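PDB 6UM4: malate dehydrogenase, which probably catalyses the reversible, NAD-dependent oxidation of malate to oxaloacetate. Local coordinates for residues P242-H253 / N350-R361. Residues are numbered along the deposited sequence; the frame is centred on the assembly and turned at random.
Sequences PENITAMTRLDH and NSEWVSMAIPSR
With CG anti to the backbone N (chi1 179°), the H253 ring lies against strand 353-359, where S355 OG sits in plane at the ring edge, hydrogen-bonded to H253 ND1 (3.0 Å); the same OG also accepts a hydrogen bond from the backbone N of I276. At the other end, the E243 chain bends at chi2 (74°), bringing its carboxylate alongside the R361 guanidinium, the two planes 7° apart. R361 grips it side-on, NE to E243 OE2 at 2.9 Å and NH2 to E243 OE1 at 3.3 Å, both nearly straight and on syn lone pairs, while a water ties OE2 to the P359 carbonyl. The strand 245-247 closes one edge of the parallel sheet of the Rossmann-type NAD-binding domain, and a single antiparallel bridge couples it to strand 353-359 of the C-terminal domain. There A247 N donates to A357 O (3.0 Å). A357 N donates to A247 O (3.1 Å), and the two CB methyls touch at 3.6 Å. The V354 CG1 methyl packs over one face of the R250 guanidinium, whose NE and NH1 form salt bridges to D254 and D345, respectively; a water links NH1 to the S355 carbonyl.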
# COMPACT_ATOMS: atom_id res chain seq x y z
N PRO A 242 -29.23 -2.59 9.11
CA PRO A 242 -28.13 -2.66 10.08
C PRO A 242 -26.99 -3.55 9.65
O PRO A 242 -25.84 -3.26 9.99
CB PRO A 242 -28.83 -3.16 11.35
CG PRO A 242 -30.28 -2.58 11.20
CD PRO A 242 -30.56 -2.76 9.73
N GLU A 243 -27.27 -4.61 8.89
CA GLU A 243 -26.21 -5.51 8.43
C GLU A 243 -25.27 -4.86 7.42
O GLU A 243 -24.20 -5.41 7.14
CB GLU A 243 -26.83 -6.77 7.82
CG GLU A 243 -27.17 -7.83 8.84
CD GLU A 243 -28.38 -7.49 9.67
OE1 GLU A 243 -29.12 -6.54 9.29
OE2 GLU A 243 -28.60 -8.16 10.71
N ASN A 244 -25.67 -3.74 6.82
CA ASN A 244 -24.80 -3.04 5.88
C ASN A 244 -23.79 -2.11 6.57
O ASN A 244 -23.03 -1.44 5.87
CB ASN A 244 -25.65 -2.23 4.87
CG ASN A 244 -26.36 -3.13 3.88
OD1 ASN A 244 -26.08 -4.32 3.81
ND2 ASN A 244 -27.29 -2.57 3.14
N ILE A 245 -23.79 -2.04 7.90
CA ILE A 245 -22.82 -1.26 8.66
C ILE A 245 -22.11 -2.21 9.61
O ILE A 245 -22.73 -2.75 10.52
CB ILE A 245 -23.51 -0.13 9.45
CG1 ILE A 245 -24.34 0.76 8.52
CG2 ILE A 245 -22.48 0.66 10.25
CD1 ILE A 245 -25.04 1.89 9.25
N THR A 246 -20.79 -2.39 9.42
CA THR A 246 -20.04 -3.27 10.30
C THR A 246 -18.83 -2.53 10.87
O THR A 246 -18.42 -1.48 10.39
CB THR A 246 -19.58 -4.53 9.57
OG1 THR A 246 -18.75 -4.16 8.46
CG2 THR A 246 -20.78 -5.30 9.05
N ALA A 247 -18.24 -3.13 11.90
CA ALA A 247 -17.02 -2.63 12.50
C ALA A 247 -15.90 -3.65 12.24
O ALA A 247 -16.17 -4.84 12.06
CB ALA A 247 -17.23 -2.39 14.00
N MET A 248 -14.66 -3.17 12.19
CA MET A 248 -13.55 -4.01 11.73
C MET A 248 -12.85 -4.76 12.86
O MET A 248 -12.21 -4.14 13.72
CB MET A 248 -12.51 -3.18 10.99
CG MET A 248 -11.57 -4.11 10.24
SD MET A 248 -10.38 -3.26 9.21
CE MET A 248 -9.32 -2.60 10.51
N THR A 249 -12.94 -6.09 12.84
CA THR A 249 -12.09 -6.95 13.66
C THR A 249 -11.15 -7.79 12.81
O THR A 249 -10.51 -8.72 13.31
CB THR A 249 -12.94 -7.85 14.54
OG1 THR A 249 -13.89 -8.53 13.70
CG2 THR A 249 -13.68 -7.02 15.56
N ARG A 250 -11.10 -7.49 11.51
CA ARG A 250 -10.32 -8.29 10.58
C ARG A 250 -8.85 -8.25 10.93
O ARG A 250 -8.12 -9.19 10.61
CB ARG A 250 -10.55 -7.78 9.15
CG ARG A 250 -9.87 -8.60 8.05
CD ARG A 250 -10.16 -10.08 8.24
NE ARG A 250 -9.63 -10.86 7.13
CZ ARG A 250 -10.28 -11.09 6.00
NH1 ARG A 250 -11.51 -10.60 5.81
NH2 ARG A 250 -9.69 -11.80 5.04
N LEU A 251 -8.39 -7.17 11.57
CA LEU A 251 -6.97 -7.10 11.91
C LEU A 251 -6.67 -8.01 13.10
O LEU A 251 -5.65 -8.71 13.12
CB LEU A 251 -6.54 -5.66 12.18
CG LEU A 251 -5.05 -5.58 12.50
CD1 LEU A 251 -4.21 -6.08 11.33
CD2 LEU A 251 -4.59 -4.21 13.00
N ASP A 252 -7.55 -8.01 14.11
CA ASP A 252 -7.44 -9.01 15.17
C ASP A 252 -7.42 -10.41 14.57
O ASP A 252 -6.57 -11.25 14.92
CB ASP A 252 -8.59 -8.87 16.17
CG ASP A 252 -8.76 -7.44 16.71
OD1 ASP A 252 -7.79 -6.83 17.22
OD2 ASP A 252 -9.91 -6.95 16.71
N HIS A 253 -8.36 -10.67 13.66
CA HIS A 253 -8.45 -11.96 12.99
C HIS A 253 -7.13 -12.33 12.31
O HIS A 253 -6.57 -13.41 12.56
CB HIS A 253 -9.60 -11.91 11.98
CG HIS A 253 -9.78 -13.16 11.20
ND1 HIS A 253 -10.79 -14.06 11.47
CD2 HIS A 253 -9.10 -13.67 10.15
CE1 HIS A 253 -10.72 -15.07 10.63
NE2 HIS A 253 -9.70 -14.86 9.81
N ASN A 350 -15.63 -14.74 0.25
CA ASN A 350 -14.44 -15.47 0.70
C ASN A 350 -14.93 -16.79 1.27
O ASN A 350 -15.85 -16.80 2.10
CB ASN A 350 -13.67 -14.66 1.76
CG ASN A 350 -12.33 -15.30 2.16
OD1 ASN A 350 -12.09 -16.49 1.94
ND2 ASN A 350 -11.49 -14.52 2.82
N SER A 351 -14.33 -17.90 0.83
CA SER A 351 -14.80 -19.21 1.25
C SER A 351 -14.43 -19.56 2.69
O SER A 351 -15.01 -20.49 3.26
CB SER A 351 -14.28 -20.28 0.29
OG SER A 351 -12.87 -20.19 0.16
N GLU A 352 -13.48 -18.85 3.28
CA GLU A 352 -13.04 -19.13 4.64
C GLU A 352 -13.84 -18.30 5.63
O GLU A 352 -14.39 -17.25 5.30
CB GLU A 352 -11.55 -18.83 4.80
CG GLU A 352 -10.67 -19.70 3.92
CD GLU A 352 -10.52 -21.11 4.48
OE1 GLU A 352 -10.73 -21.30 5.70
OE2 GLU A 352 -10.22 -22.02 3.68
N TRP A 353 -13.90 -18.79 6.87
CA TRP A 353 -14.44 -17.96 7.94
C TRP A 353 -13.64 -16.68 8.03
O TRP A 353 -12.40 -16.70 8.04
CB TRP A 353 -14.34 -18.66 9.30
CG TRP A 353 -15.11 -19.90 9.48
CD1 TRP A 353 -15.76 -20.62 8.53
CD2 TRP A 353 -15.27 -20.61 10.72
NE1 TRP A 353 -16.33 -21.75 9.11
CE2 TRP A 353 -16.04 -21.76 10.45
CE3 TRP A 353 -14.84 -20.39 12.03
CZ2 TRP A 353 -16.39 -22.67 11.44
CZ3 TRP A 353 -15.19 -21.30 13.01
CH2 TRP A 353 -15.95 -22.43 12.71
N VAL A 354 -14.33 -15.55 8.13
CA VAL A 354 -13.68 -14.31 8.50
C VAL A 354 -14.45 -13.74 9.68
O VAL A 354 -15.57 -14.16 9.99
CB VAL A 354 -13.59 -13.30 7.32
CG1 VAL A 354 -12.78 -13.91 6.20
CG2 VAL A 354 -14.99 -12.90 6.83
N SER A 355 -13.80 -12.82 10.39
CA SER A 355 -14.41 -12.11 11.50
C SER A 355 -14.86 -10.73 11.05
O SER A 355 -14.12 -10.03 10.36
CB SER A 355 -13.46 -11.99 12.69
OG SER A 355 -13.07 -13.26 13.20
N MET A 356 -16.08 -10.37 11.43
CA MET A 356 -16.67 -9.05 11.27
C MET A 356 -17.48 -8.76 12.52
O MET A 356 -18.12 -9.67 13.06
CB MET A 356 -17.60 -8.99 10.04
CG MET A 356 -16.89 -9.26 8.68
SD MET A 356 -18.07 -9.45 7.31
CE MET A 356 -18.50 -7.73 6.97
N ALA A 357 -17.45 -7.51 12.99
CA ALA A 357 -18.33 -7.04 14.06
C ALA A 357 -19.65 -6.59 13.45
O ALA A 357 -19.69 -5.58 12.74
CB ALA A 357 -17.68 -5.91 14.85
N ILE A 358 -20.73 -7.30 13.76
CA ILE A 358 -21.99 -7.14 13.02
C ILE A 358 -23.11 -6.90 14.03
O ILE A 358 -22.96 -7.19 15.23
CB ILE A 358 -22.27 -8.37 12.14
CG1 ILE A 358 -22.66 -9.57 13.02
CG2 ILE A 358 -21.02 -8.76 11.33
CD1 ILE A 358 -22.94 -10.84 12.26
N PRO A 359 -24.25 -6.34 13.58
CA PRO A 359 -25.39 -6.21 14.50
C PRO A 359 -25.85 -7.57 14.99
O PRO A 359 -26.09 -8.49 14.19
CB PRO A 359 -26.47 -5.51 13.66
CG PRO A 359 -26.07 -5.78 12.24
CD PRO A 359 -24.55 -5.77 12.26
N SER A 360 -25.98 -7.70 16.30
CA SER A 360 -26.47 -8.94 16.86
C SER A 360 -27.97 -9.08 16.62
O SER A 360 -28.77 -8.22 17.02
CB SER A 360 -26.16 -8.99 18.35
OG SER A 360 -26.80 -10.10 18.94
N ARG A 361 -28.35 -10.16 15.94
CA ARG A 361 -29.73 -10.64 15.92
C ARG A 361 -29.92 -11.82 16.88
O ARG A 361 -30.79 -12.68 16.65
CB ARG A 361 -30.13 -11.03 14.50
CG ARG A 361 -29.93 -9.93 13.44
CD ARG A 361 -30.89 -8.75 13.65
NE ARG A 361 -30.81 -7.75 12.57
CZ ARG A 361 -31.62 -6.69 12.45
NH1 ARG A 361 -32.69 -6.57 13.23
NH2 ARG A 361 -31.46 -5.84 11.45
O HOH W 1 -26.74 -9.98 12.10
O HOH W 2 -13.55 -7.12 10.63
O HOH W 3 -13.43 -9.44 7.53
O HOH W 4 -9.65 -16.41 7.46